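Type II restriction enzyme AgeI (Thalassobius gelatinovorus, PDB 5DWA) recognises the double-stranded DNA sequence 5'-ACCGGT-3' and cleaves it after the first A, as a monomer that dimerizes to cut. Local coordinates at residues R103-L108 against G112-A117; Y227-G232 against S245-T250; G150-D155 against E188-V193; R2-F7 against V12-L17. All blocks are in the same frame, centred on the assembly; numbering follows the deposited sequence. Where two conformers were deposited one is given.

Contact 1: R103-L108 against G112-A117; sequences RYNPVL and GIRLTA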
loop_
_atom_site.group_PDB
_atom_site.type_symbol
_atom_site.label_atom_id
_atom_site.label_comp_id
_atom_site.label_asym_id
_atom_site.label_seq_id
_atom_site.Cartn_x
_atom_site.Cartn_y
_atom_site.Cartn_z
ATOM N N ARG A 103 -20.814 -15.495 3.986
ATOM C CA ARG A 103 -22.018 -14.859 4.514
ATOM C C ARG A 103 -23.083 -14.661 3.442
ATOM O O ARG A 103 -24.269 -14.878 3.698
ATOM C CB ARG A 103 -21.680 -13.512 5.164
ATOM C CG ARG A 103 -22.877 -12.790 5.781
ATOM C CD ARG A 103 -23.399 -11.701 4.854
ATOM N NE ARG A 103 -24.508 -10.934 5.423
ATOM C CZ ARG A 103 -25.791 -11.168 5.168
ATOM N NH1 ARG A 103 -26.141 -12.160 4.359
ATOM N NH2 ARG A 103 -26.728 -10.413 5.726
ATOM N N TYR A 104 -22.668 -14.235 2.252
ATOM C CA TYR A 104 -23.630 -13.852 1.231
ATOM C C TYR A 104 -24.072 -14.925 0.252
ATOM O O TYR A 104 -25.183 -14.837 -0.255
ATOM C CB TYR A 104 -23.077 -12.660 0.455
ATOM C CG TYR A 104 -23.240 -11.377 1.222
ATOM C CD1 TYR A 104 -24.502 -10.918 1.560
ATOM C CD2 TYR A 104 -22.139 -10.627 1.618
ATOM C CE1 TYR A 104 -24.676 -9.743 2.266
ATOM C CE2 TYR A 104 -22.304 -9.446 2.320
ATOM C CZ TYR A 104 -23.576 -9.008 2.640
ATOM O OH TYR A 104 -23.757 -7.834 3.336
ATOM N N ASN A 105 -23.237 -15.917 -0.036
ATOM C CA ASN A 105 -23.633 -16.895 -1.047
ATOM C C ASN A 105 -24.926 -17.659 -0.743
ATOM O O ASN A 105 -25.701 -17.891 -1.664
ATOM C CB ASN A 105 -22.496 -17.880 -1.325
ATOM C CG ASN A 105 -21.638 -17.433 -2.501
ATOM O OD1 ASN A 105 -21.912 -16.402 -3.101
ATOM N ND2 ASN A 105 -20.611 -18.200 -2.833
ATOM N N PRO A 106 -25.179 -18.034 0.528
ATOM C CA PRO A 106 -26.460 -18.716 0.765
ATOM C C PRO A 106 -27.687 -17.878 0.382
ATOM O O PRO A 106 -28.624 -18.402 -0.223
ATOM C CB PRO A 106 -26.435 -18.984 2.274
ATOM C CG PRO A 106 -24.991 -19.080 2.609
ATOM C CD PRO A 106 -24.313 -18.068 1.722
ATOM N N VAL A 107 -27.678 -16.594 0.721
ATOM C CA VAL A 107 -28.805 -15.721 0.430
ATOM C C VAL A 107 -28.879 -15.392 -1.057
ATOM O O VAL A 107 -29.960 -15.351 -1.645
ATOM C CB VAL A 107 -28.718 -14.421 1.259
ATOM C CG1 VAL A 107 -29.820 -13.448 0.865
ATOM C CG2 VAL A 107 -28.789 -14.749 2.742
ATOM N N LEU A 108 -27.724 -15.179 -1.675
ATOM C CA LEU A 108 -27.678 -14.826 -3.086
ATOM C C LEU A 108 -28.068 -16.002 -3.991
ATOM O O LEU A 108 -28.608 -15.793 -5.078
ATOM C CB LEU A 108 -26.289 -14.308 -3.449
ATOM C CG LEU A 108 -25.957 -12.938 -2.867
ATOM C CD1 LEU A 108 -24.513 -12.600 -3.162
ATOM C CD2 LEU A 108 -26.899 -11.890 -3.444
ATOM N N GLY A 112 -30.049 -16.827 -7.866
ATOM C CA GLY A 112 -29.126 -17.235 -8.913
ATOM C C GLY A 112 -27.848 -16.416 -8.992
ATOM O O GLY A 112 -27.194 -16.363 -10.036
ATOM N N ILE A 113 -27.486 -15.781 -7.884
ATOM C CA ILE A 113 -26.291 -14.950 -7.829
ATOM C C ILE A 113 -25.248 -15.644 -6.970
ATOM O O ILE A 113 -25.583 -16.278 -5.967
ATOM C CB ILE A 113 -26.612 -13.546 -7.285
ATOM C CG1 ILE A 113 -27.639 -12.859 -8.183
ATOM C CG2 ILE A 113 -25.348 -12.679 -7.181
ATOM C CD1 ILE A 113 -28.365 -11.721 -7.506
ATOM N N ARG A 114 -23.984 -15.539 -7.371
ATOM C CA ARG A 114 -22.910 -16.245 -6.697
ATOM C C ARG A 114 -21.628 -15.436 -6.664
ATOM O O ARG A 114 -21.232 -14.863 -7.678
ATOM C CB ARG A 114 -22.652 -17.594 -7.377
ATOM C CG ARG A 114 -21.623 -18.464 -6.656
ATOM C CD ARG A 114 -21.407 -19.781 -7.392
ATOM N NE ARG A 114 -20.839 -19.583 -8.721
ATOM C CZ ARG A 114 -20.810 -20.519 -9.665
ATOM N NH1 ARG A 114 -21.320 -21.720 -9.420
ATOM N NH2 ARG A 114 -20.265 -20.260 -10.847
ATOM N N LEU A 115 -21.007 -15.387 -5.489
ATOM C CA LEU A 115 -19.702 -14.769 -5.299
ATOM C C LEU A 115 -18.590 -15.814 -5.272
ATOM O O LEU A 115 -18.758 -16.906 -4.735
ATOM C CB LEU A 115 -19.676 -13.986 -3.985
ATOM C CG LEU A 115 -20.785 -12.957 -3.742
ATOM C CD1 LEU A 115 -20.575 -12.278 -2.404
ATOM C CD2 LEU A 115 -20.866 -11.916 -4.860
ATOM N N THR A 116 -17.430 -15.446 -5.798
ATOM C CA THR A 116 -16.265 -16.309 -5.771
ATOM C C THR A 116 -15.015 -15.477 -5.493
ATOM O O THR A 116 -14.712 -14.549 -6.244
ATOM C CB THR A 116 -16.087 -17.054 -7.100
ATOM O OG1 THR A 116 -17.279 -17.793 -7.402
ATOM C CG2 THR A 116 -14.904 -18.006 -7.019
ATOM N N ALA A 117 -14.300 -15.793 -4.417
ATOM C CA ALA A 117 -13.048 -15.089 -4.101
ATOM C C ALA A 117 -11.983 -15.466 -5.120
ATOM O O ALA A 117 -11.817 -16.644 -5.447
ATOM C CB ALA A 117 -12.583 -15.410 -2.684
HETATM O O HOH W 1 -24.560 -18.118 -4.150
#
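Leu-115 meets Asn-105, Leu-108 and Tyr-104, binding the last turns of helix 84-109 to strand 113-117. Its CB sits 3.4 Å from Asn-105 OD1. CG, held anti to the carbonyl carbon (chi1 -53°), drops onto Leu-108 CD1 at 3.8 Å. From there CD1 reaches Tyr-104 CB, also at 3.8 Å, while CD2 stays alongside Leu-108 CD1. Leucine suits this place because its fork fills the groove between two helix residues one turn apart.

Beside this apolar patch, the Asn-105 amide grips the Leu-115 backbone twice, both bonds lying in the carbonyl planes and on lone pairs: Leu-115 N to Asn-105 OD1 is 2.7 Å, and Asn-105 ND2 to Leu-115 O is 3.0 Å. A leucine in place of this asparagine would take away the amide, and Leu-115 N and O would probably lose these partners. Farther along, Gly-112, with positive phi, closes a Schellman motif in which Ile-113 N bonds Leu-108 O at 3.0 Å. One water donates to both Asn-105 O and Ile-113 O and so links helix to strand.

Strand 143-148 pairs with Gly-112, Arg-114 and Thr-116, so on the strand's other edge an asparagine amide, offering donor and acceptor together, stands in for a neighbouring strand.

Contact 2: Y227-G232 against S245-T250; sequences YIEGHG and SPSNAT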
loop_
_atom_site.group_PDB
_atom_site.type_symbol
_atom_site.label_atom_id
_atom_site.label_comp_id
_atom_site.label_asym_id
_atom_site.label_seq_id
_atom_site.Cartn_x
_atom_site.Cartn_y
_atom_site.Cartn_z
ATOM N N TYR A 227 -14.128 10.150 -3.709
ATOM C CA TYR A 227 -13.949 9.156 -4.772
ATOM C C TYR A 227 -15.290 8.559 -5.178
ATOM O O TYR A 227 -15.575 8.363 -6.363
ATOM C CB TYR A 227 -13.020 8.014 -4.330
ATOM C CG TYR A 227 -11.588 8.384 -3.995
ATOM C CD1 TYR A 227 -10.965 9.482 -4.570
ATOM C CD2 TYR A 227 -10.855 7.611 -3.100
ATOM C CE1 TYR A 227 -9.652 9.805 -4.258
ATOM C CE2 TYR A 227 -9.547 7.927 -2.780
ATOM C CZ TYR A 227 -8.950 9.024 -3.363
ATOM O OH TYR A 227 -7.646 9.341 -3.045
ATOM N N ILE A 228 -16.103 8.250 -4.172
ATOM C CA ILE A 228 -17.380 7.587 -4.366
ATOM C C ILE A 228 -18.505 8.544 -4.742
ATOM O O ILE A 228 -19.127 8.411 -5.802
ATOM C CB ILE A 228 -17.783 6.822 -3.093
ATOM C CG1 ILE A 228 -16.738 5.752 -2.773
ATOM C CG2 ILE A 228 -19.164 6.200 -3.241
ATOM C CD1 ILE A 228 -16.662 5.381 -1.295
ATOM N N GLU A 229 -18.763 9.510 -3.869
ATOM C CA GLU A 229 -19.906 10.398 -4.028
ATOM C C GLU A 229 -19.661 11.486 -5.067
ATOM O O GLU A 229 -20.598 11.971 -5.693
ATOM C CB GLU A 229 -20.269 11.033 -2.680
ATOM C CG GLU A 229 -20.677 10.012 -1.620
ATOM C CD GLU A 229 -21.131 10.657 -0.328
ATOM O OE1 GLU A 229 -20.937 11.882 -0.171
ATOM O OE2 GLU A 229 -21.688 9.942 0.527
ATOM N N GLY A 230 -18.402 11.866 -5.250
ATOM C CA GLY A 230 -18.081 12.938 -6.177
ATOM C C GLY A 230 -17.686 12.426 -7.546
ATOM O O GLY A 230 -18.307 12.770 -8.551
ATOM N N HIS A 231 -16.656 11.585 -7.581
ATOM C CA HIS A 231 -16.104 11.090 -8.837
ATOM C C HIS A 231 -16.843 9.866 -9.387
ATOM O O HIS A 231 -16.730 9.552 -10.573
ATOM C CB HIS A 231 -14.622 10.753 -8.662
ATOM C CG HIS A 231 -13.766 11.935 -8.331
ATOM N ND1 HIS A 231 -12.485 11.812 -7.835
ATOM C CD2 HIS A 231 -14.004 13.264 -8.430
ATOM C CE1 HIS A 231 -11.974 13.014 -7.639
ATOM N NE2 HIS A 231 -12.875 13.913 -7.993
ATOM N N GLY A 232 -17.591 9.176 -8.530
ATOM C CA GLY A 232 -18.318 7.983 -8.938
ATOM C C GLY A 232 -17.419 6.829 -9.339
ATOM O O GLY A 232 -17.688 6.130 -10.321
ATOM N N SER A 245 -20.809 7.081 8.057
ATOM C CA SER A 245 -21.969 7.881 7.692
ATOM C C SER A 245 -22.433 7.497 6.298
ATOM O O SER A 245 -21.650 7.534 5.354
ATOM C CB SER A 245 -21.650 9.373 7.749
ATOM O OG SER A 245 -21.341 9.767 9.073
ATOM N N PRO A 246 -23.710 7.119 6.170
ATOM C CA PRO A 246 -24.232 6.810 4.838
ATOM C C PRO A 246 -24.341 8.058 3.979
ATOM O O PRO A 246 -24.339 9.180 4.485
ATOM C CB PRO A 246 -25.614 6.219 5.127
ATOM C CG PRO A 246 -25.982 6.750 6.472
ATOM C CD PRO A 246 -24.697 6.851 7.229
ATOM N N SER A 247 -24.419 7.848 2.673
ATOM C CA SER A 247 -24.653 8.939 1.746
ATOM C C SER A 247 -26.018 9.571 1.988
ATOM O O SER A 247 -26.946 8.899 2.437
ATOM C CB SER A 247 -24.565 8.432 0.308
ATOM O OG SER A 247 -23.248 8.022 -0.003
ATOM N N ASN A 248 -26.134 10.860 1.683
ATOM C CA ASN A 248 -27.442 11.499 1.608
ATOM C C ASN A 248 -28.254 10.884 0.468
ATOM O O ASN A 248 -27.738 10.070 -0.302
ATOM C CB ASN A 248 -27.298 13.010 1.410
ATOM C CG ASN A 248 -26.653 13.696 2.598
ATOM O OD1 ASN A 248 -26.824 13.277 3.741
ATOM N ND2 ASN A 248 -25.906 14.761 2.331
ATOM N N ALA A 249 -29.518 11.284 0.349
ATOM C CA ALA A 249 -30.410 10.720 -0.661
ATOM C C ALA A 249 -29.875 10.928 -2.077
ATOM O O ALA A 249 -30.081 10.094 -2.958
ATOM C CB ALA A 249 -31.800 11.322 -0.530
ATOM N N THR A 250 -29.189 12.044 -2.291
ATOM C CA THR A 250 -28.583 12.317 -3.584
ATOM C C THR A 250 -27.099 12.617 -3.432
ATOM O O THR A 250 -26.672 13.247 -2.463
ATOM C CB THR A 250 -29.260 13.505 -4.299
ATOM O OG1 THR A 250 -28.947 14.722 -3.609
ATOM C CG2 THR A 250 -30.773 13.318 -4.346
HETATM O O HOH W 2 -23.833 12.311 0.699
#
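Glu-229 and Ser-247 point their CB atoms at each other between the last turn of helix 223-230 and the loop that precedes strand 257-259, at the surface and, at the nearest atom, about 5 Å from the bound DNA. The glutamate reaches out as a straight arm: beyond CG the chain is extended (chi2 -176°), and the carboxylate is turned so that OE1 lies on the side of CB while OE2 leads. The serine is short, and its hydroxyl is the atom that completes the reach. Ser-247 OG donates to Glu-229 OE2 over 2.5 Å, a short bond. It comes in on the anti side of OE2, the side turned from OE1, and 29° out of the carboxylate plane. Ser-247 CB follows behind the hydroxyl, 3.3 Å from Glu-229 OE2.

The second oxygen faces a water, which gives Glu-229 OE1 a weak bond of 3.1 Å and accepts from Asn-248 N at 2.9 Å. Both carboxylate oxygens therefore look to the loop, one directly and one through solvent, as suits a contact at the surface. Arg-225 forms a salt bridge with OE2 and also bonds Ser-245 O; its positive charge probably favours the ionised carboxylate. Ser-247 OG is in turn bonded to Ile-257 N, so a small hydroxyl that can donate and accept at once serves both the helix and the strand.

Here a helix packed beside the mixed sheet of a PD-(D/E)XK nuclease is tied to the loop leading into strand 257-259, the sheet's outermost strand on this side.

Contact 3: G150-D155 against E188-V193; sequences GGRSPD and EGLLSV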
loop_
_atom_site.group_PDB
_atom_site.type_symbol
_atom_site.label_atom_id
_atom_site.label_comp_id
_atom_site.label_asym_id
_atom_site.label_seq_id
_atom_site.Cartn_x
_atom_site.Cartn_y
_atom_site.Cartn_z
ATOM N N GLY A 150 -27.289 -15.085 -16.746
ATOM C CA GLY A 150 -26.959 -13.706 -17.049
ATOM C C GLY A 150 -25.468 -13.517 -17.246
ATOM O O GLY A 150 -24.713 -14.486 -17.259
ATOM N N GLY A 151 -25.049 -12.268 -17.411
ATOM C CA GLY A 151 -23.638 -11.947 -17.492
ATOM C C GLY A 151 -22.951 -12.412 -18.755
ATOM O O GLY A 151 -23.604 -12.748 -19.747
ATOM N N ARG A 152 -21.625 -12.429 -18.726
ATOM C CA ARG A 152 -20.863 -12.805 -19.906
ATOM C C ARG A 152 -20.021 -14.053 -19.651
ATOM O O ARG A 152 -19.683 -14.371 -18.507
ATOM C CB ARG A 152 -19.989 -11.636 -20.375
ATOM C CG ARG A 152 -19.075 -11.080 -19.313
ATOM C CD ARG A 152 -18.531 -9.696 -19.666
ATOM N NE ARG A 152 -19.525 -8.642 -19.461
ATOM C CZ ARG A 152 -19.261 -7.339 -19.509
ATOM N NH1 ARG A 152 -18.027 -6.911 -19.756
ATOM N NH2 ARG A 152 -20.232 -6.459 -19.305
ATOM N N SER A 153 -19.723 -14.779 -20.726
ATOM C CA SER A 153 -18.954 -16.022 -20.659
ATOM C C SER A 153 -19.436 -17.022 -19.604
ATOM O O SER A 153 -18.670 -17.404 -18.723
ATOM C CB SER A 153 -17.478 -15.703 -20.414
ATOM O OG SER A 153 -16.951 -14.940 -21.483
ATOM N N PRO A 154 -20.699 -17.476 -19.706
ATOM C CA PRO A 154 -21.231 -18.398 -18.690
ATOM C C PRO A 154 -20.401 -19.675 -18.538
ATOM O O PRO A 154 -19.884 -20.184 -19.537
ATOM C CB PRO A 154 -22.638 -18.722 -19.213
ATOM C CG PRO A 154 -22.592 -18.395 -20.678
ATOM C CD PRO A 154 -21.658 -17.234 -20.798
ATOM N N ASP A 155 -20.249 -20.172 -17.310
ATOM C CA ASP A 155 -19.502 -21.406 -17.097
ATOM C C ASP A 155 -20.393 -22.612 -17.389
ATOM O O ASP A 155 -21.483 -22.458 -17.941
ATOM C CB ASP A 155 -18.912 -21.483 -15.672
ATOM C CG ASP A 155 -19.971 -21.496 -14.567
ATOM O OD1 ASP A 155 -21.169 -21.733 -14.836
ATOM O OD2 ASP A 155 -19.583 -21.276 -13.398
ATOM N N GLU A 188 -16.889 -1.267 -18.909
ATOM C CA GLU A 188 -17.261 -2.470 -19.648
ATOM C C GLU A 188 -18.605 -3.016 -19.185
ATOM O O GLU A 188 -18.924 -4.186 -19.411
ATOM C CB GLU A 188 -16.175 -3.544 -19.513
ATOM C CG GLU A 188 -14.811 -3.119 -20.050
ATOM C CD GLU A 188 -14.841 -2.725 -21.521
ATOM O OE1 GLU A 188 -15.705 -3.229 -22.269
ATOM O OE2 GLU A 188 -13.991 -1.907 -21.934
ATOM N N GLY A 189 -19.391 -2.165 -18.534
ATOM C CA GLY A 189 -20.733 -2.537 -18.125
ATOM C C GLY A 189 -20.793 -3.547 -16.996
ATOM O O GLY A 189 -21.787 -4.250 -16.844
ATOM N N LEU A 190 -19.732 -3.617 -16.198
ATOM C CA LEU A 190 -19.719 -4.518 -15.054
ATOM C C LEU A 190 -20.030 -3.782 -13.753
ATOM O O LEU A 190 -19.705 -2.604 -13.605
ATOM C CB LEU A 190 -18.357 -5.204 -14.936
ATOM C CG LEU A 190 -17.948 -6.130 -16.083
ATOM C CD1 LEU A 190 -16.443 -6.346 -16.079
ATOM C CD2 LEU A 190 -18.665 -7.467 -15.970
ATOM N N LEU A 191 -20.663 -4.472 -12.812
ATOM C CA LEU A 191 -20.794 -3.921 -11.467
ATOM C C LEU A 191 -19.420 -3.902 -10.811
ATOM O O LEU A 191 -18.659 -4.864 -10.922
ATOM C CB LEU A 191 -21.779 -4.737 -10.630
ATOM C CG LEU A 191 -23.255 -4.632 -11.008
ATOM C CD1 LEU A 191 -24.089 -5.512 -10.103
ATOM C CD2 LEU A 191 -23.707 -3.188 -10.923
ATOM N N SER A 192 -19.102 -2.795 -10.149
ATOM C CA SER A 192 -17.840 -2.686 -9.422
ATOM C C SER A 192 -18.120 -2.148 -8.027
ATOM O O SER A 192 -18.270 -0.942 -7.831
ATOM C CB SER A 192 -16.859 -1.785 -10.167
ATOM O OG SER A 192 -15.635 -1.668 -9.460
ATOM N N VAL A 193 -18.205 -3.054 -7.058
ATOM C CA VAL A 193 -18.648 -2.694 -5.718
ATOM C C VAL A 193 -17.458 -2.576 -4.780
ATOM O O VAL A 193 -16.551 -3.401 -4.823
ATOM C CB VAL A 193 -19.648 -3.739 -5.188
ATOM C CG1 VAL A 193 -20.091 -3.421 -3.773
ATOM C CG2 VAL A 193 -20.868 -3.820 -6.123
#
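Arg-152 grips the backbone carbonyl of Glu-188 with both terminal nitrogens, end-on. Arg-152 NH2 lies 2.6 Å from Glu-188 O, and Arg-152 NH1 2.9 Å from the same oxygen. The NH2 bond is the straighter (151° at the hydrogen) and runs nearly along the C=O axis; the NH1 bond is more bent, at 135°, for two donors converging on one oxygen cannot both be straight. The oxygen stands almost exactly in the guanidinium plane, so the flat group meets the carbonyl with its edge. NH1 has a further partner in Met-130 O.

To reach this point the arginine leaves the loop with CG between its backbone N and carbonyl carbon (chi1 55°) and bends once more at chi3. Leu-190 then covers one face of the guanidinium: its CD2 lies over the centre, 3.6 Å from Arg-152 CZ. Glu-188 CB also comes to 3.9 Å from Arg-152 NH1, while the Glu-188 carboxylate turns to a salt bridge with Arg-135.

The gripped carbonyl belongs to the residue just after helix 178-187, where Gly-189, with positive phi, makes a Schellman motif and Leu-190 N returns to Met-185 O. Replacing this arginine by an alanine would probably leave Glu-188 O without both donors and Leu-190 CD2 without the flat group it packs on.

A cation set against the carbonyl at a helix C-terminus is likely to be stabilised by the helix dipole, and the long arginine brings that charge from a loop too distant for a short side chain to bridge.

Contact 4: R2-F7 against V12-L17; sequences RLDLDF and VAHVML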
loop_
_atom_site.group_PDB
_atom_site.type_symbol
_atom_site.label_atom_id
_atom_site.label_comp_id
_atom_site.label_asym_id
_atom_site.label_seq_id
_atom_site.Cartn_x
_atom_site.Cartn_y
_atom_site.Cartn_z
ATOM N N ARG A 2 -16.234 -3.127 28.574
ATOM C CA ARG A 2 -14.974 -2.409 28.476
ATOM C C ARG A 2 -13.885 -3.391 28.077
ATOM O O ARG A 2 -13.631 -4.369 28.778
ATOM C CB ARG A 2 -14.608 -1.718 29.790
ATOM C CG ARG A 2 -13.383 -0.822 29.665
ATOM C CD ARG A 2 -12.843 -0.389 31.012
ATOM N NE ARG A 2 -12.045 -1.444 31.625
ATOM C CZ ARG A 2 -11.561 -1.392 32.861
ATOM N NH1 ARG A 2 -11.801 -0.335 33.626
ATOM N NH2 ARG A 2 -10.842 -2.400 33.330
ATOM N N LEU A 3 -13.250 -3.133 26.940
ATOM C CA LEU A 3 -12.141 -3.958 26.485
ATOM C C LEU A 3 -10.825 -3.490 27.075
ATOM O O LEU A 3 -10.530 -2.299 27.075
ATOM C CB LEU A 3 -12.052 -3.939 24.958
ATOM C CG LEU A 3 -12.571 -5.168 24.219
ATOM C CD1 LEU A 3 -12.377 -4.982 22.722
ATOM C CD2 LEU A 3 -11.864 -6.421 24.701
ATOM N N ASP A 4 -10.035 -4.432 27.575
ATOM C CA ASP A 4 -8.701 -4.121 28.065
ATOM C C ASP A 4 -7.681 -4.596 27.046
ATOM O O ASP A 4 -7.576 -5.789 26.765
ATOM C CB ASP A 4 -8.455 -4.774 29.425
ATOM C CG ASP A 4 -9.496 -4.385 30.450
ATOM O OD1 ASP A 4 -9.989 -3.238 30.391
ATOM O OD2 ASP A 4 -9.829 -5.229 31.309
ATOM N N LEU A 5 -6.932 -3.658 26.482
ATOM C CA LEU A 5 -6.008 -3.984 25.406
ATOM C C LEU A 5 -4.568 -3.915 25.868
ATOM O O LEU A 5 -4.116 -2.886 26.363
ATOM C CB LEU A 5 -6.219 -3.047 24.218
ATOM C CG LEU A 5 -7.654 -2.954 23.694
ATOM C CD1 LEU A 5 -7.712 -2.049 22.474
ATOM C CD2 LEU A 5 -8.226 -4.334 23.402
ATOM N N ASP A 6 -3.852 -5.021 25.698
ATOM C CA ASP A 6 -2.443 -5.080 26.054
ATOM C C ASP A 6 -1.602 -4.507 24.926
ATOM O O ASP A 6 -1.471 -5.119 23.865
ATOM C CB ASP A 6 -2.026 -6.519 26.355
ATOM C CG ASP A 6 -0.798 -6.602 27.247
ATOM O OD1 ASP A 6 0.071 -5.707 27.173
ATOM O OD2 ASP A 6 -0.710 -7.571 28.030
ATOM N N PHE A 7 -1.033 -3.328 25.154
ATOM C CA PHE A 7 -0.139 -2.716 24.179
ATOM C C PHE A 7 1.305 -3.116 24.467
ATOM O O PHE A 7 2.234 -2.596 23.853
ATOM C CB PHE A 7 -0.283 -1.186 24.182
ATOM C CG PHE A 7 -1.445 -0.677 23.363
ATOM C CD1 PHE A 7 -1.475 0.638 22.918
ATOM C CD2 PHE A 7 -2.503 -1.511 23.039
ATOM C CE1 PHE A 7 -2.534 1.105 22.166
ATOM C CE2 PHE A 7 -3.567 -1.046 22.284
ATOM C CZ PHE A 7 -3.579 0.264 21.849
ATOM N N VAL A 12 -1.431 -0.596 29.108
ATOM C CA VAL A 12 -2.788 -1.069 28.891
ATOM C C VAL A 12 -3.640 0.082 28.379
ATOM O O VAL A 12 -3.483 1.217 28.818
ATOM C CB VAL A 12 -3.413 -1.627 30.183
ATOM C CG1 VAL A 12 -4.713 -2.363 29.880
ATOM C CG2 VAL A 12 -2.429 -2.543 30.901
ATOM N N ALA A 13 -4.535 -0.193 27.444
ATOM C CA ALA A 13 -5.520 0.816 27.096
ATOM C C ALA A 13 -6.907 0.202 27.108
ATOM O O ALA A 13 -7.058 -1.012 27.213
ATOM C CB ALA A 13 -5.219 1.431 25.761
ATOM N N HIS A 14 -7.917 1.055 27.012
ATOM C CA HIS A 14 -9.294 0.619 27.122
ATOM C C HIS A 14 -10.080 1.200 25.974
ATOM O O HIS A 14 -9.765 2.281 25.477
ATOM C CB HIS A 14 -9.895 1.046 28.461
ATOM C CG HIS A 14 -9.061 0.651 29.637
ATOM N ND1 HIS A 14 -9.150 -0.591 30.227
ATOM C CD2 HIS A 14 -8.102 1.324 30.316
ATOM C CE1 HIS A 14 -8.289 -0.663 31.227
ATOM N NE2 HIS A 14 -7.640 0.485 31.300
ATOM N N VAL A 15 -11.086 0.459 25.541
ATOM C CA VAL A 15 -12.020 0.960 24.552
ATOM C C VAL A 15 -13.342 0.251 24.818
ATOM O O VAL A 15 -13.361 -0.901 25.255
ATOM C CB VAL A 15 -11.521 0.721 23.096
ATOM C CG1 VAL A 15 -11.487 -0.764 22.769
ATOM C CG2 VAL A 15 -12.395 1.477 22.093
ATOM N N MET A 16 -14.455 0.935 24.581
ATOM C CA MET A 16 -15.755 0.313 24.799
ATOM C C MET A 16 -16.198 -0.482 23.576
ATOM O O MET A 16 -16.152 0.012 22.450
ATOM C CB MET A 16 -16.804 1.367 25.157
ATOM C CG MET A 16 -16.509 2.100 26.457
ATOM S SD MET A 16 -16.400 0.988 27.875
ATOM C CE MET A 16 -18.044 0.281 27.862
ATOM N N LEU A 17 -16.618 -1.718 23.821
ATOM C CA LEU A 17 -17.078 -2.622 22.782
ATOM C C LEU A 17 -18.567 -2.872 22.996
ATOM O O LEU A 17 -18.961 -3.775 23.745
ATOM C CB LEU A 17 -16.282 -3.927 22.809
ATOM C CG LEU A 17 -16.610 -4.960 21.733
ATOM C CD1 LEU A 17 -16.234 -4.417 20.356
ATOM C CD2 LEU A 17 -15.905 -6.281 22.022
#
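An N-terminal beta hairpin joins Leu-3 and Leu-5 to Val-15 and Ala-13 as antiparallel hydrogen-bonded pairs. Leu-5 N to Ala-13 O, at 2.7 Å, is nearly straight (174°), and Leu-3 N meets Val-15 O at 2.8 Å.

On the face bearing Arg-2, Asp-4 and His-14 the contact is polar. Asp-4 OD1 accepts from His-14 ND1 over 2.8 Å, on its anti side, with the carboxylate plane perpendicular to the imidazole; the same oxygen takes Arg-2 NE on its syn lone pair at 3.0 Å, part of a salt bridge. Arg-2, bent at chi3 (79°), thus lays its guanidinium over His-14 ND1, the planes 50° apart. A short carboxylate suits the place, since it keeps OD1 close to the sheet, between Arg-2 and His-14.

The opposite face of this two-stranded hairpin is apolar and lies against helix 63-78, with Leu-3 and Val-15 touching His-69 and Leu-17 touching Val-70. Val-15 CG1 wedges between Leu-3 CB, at 3.9 Å, and Leu-5 CD1, at 4.0 Å, while Leu-3 CD1 meets Leu-17 CD2 at 3.8 Å. Beyond Leu-5, Leu-209 lies against Leu-5 and Ala-13.

Contacts 1 and 3, both partly buried, belong to the mixed sheet and touch through the Arg-114 to Asp-155 salt bridge, their centres about 15 Å apart; in each a Schellman turn closes a helix, yet contact 1 combines apolar packing with an amide, whereas contact 3 rests on one cation from a partly exposed loop. Contact 2 is a surface contact on the far edge of that sheet, about 26 Å from contact 1 between centres, and depends on a carboxylate, a hydroxyl and water. Contact 4, about 44 Å from contact 3 between centres, is a separate hairpin with one buried apolar face and one exposed polar face, whose two strands bury the most surface between them of the four.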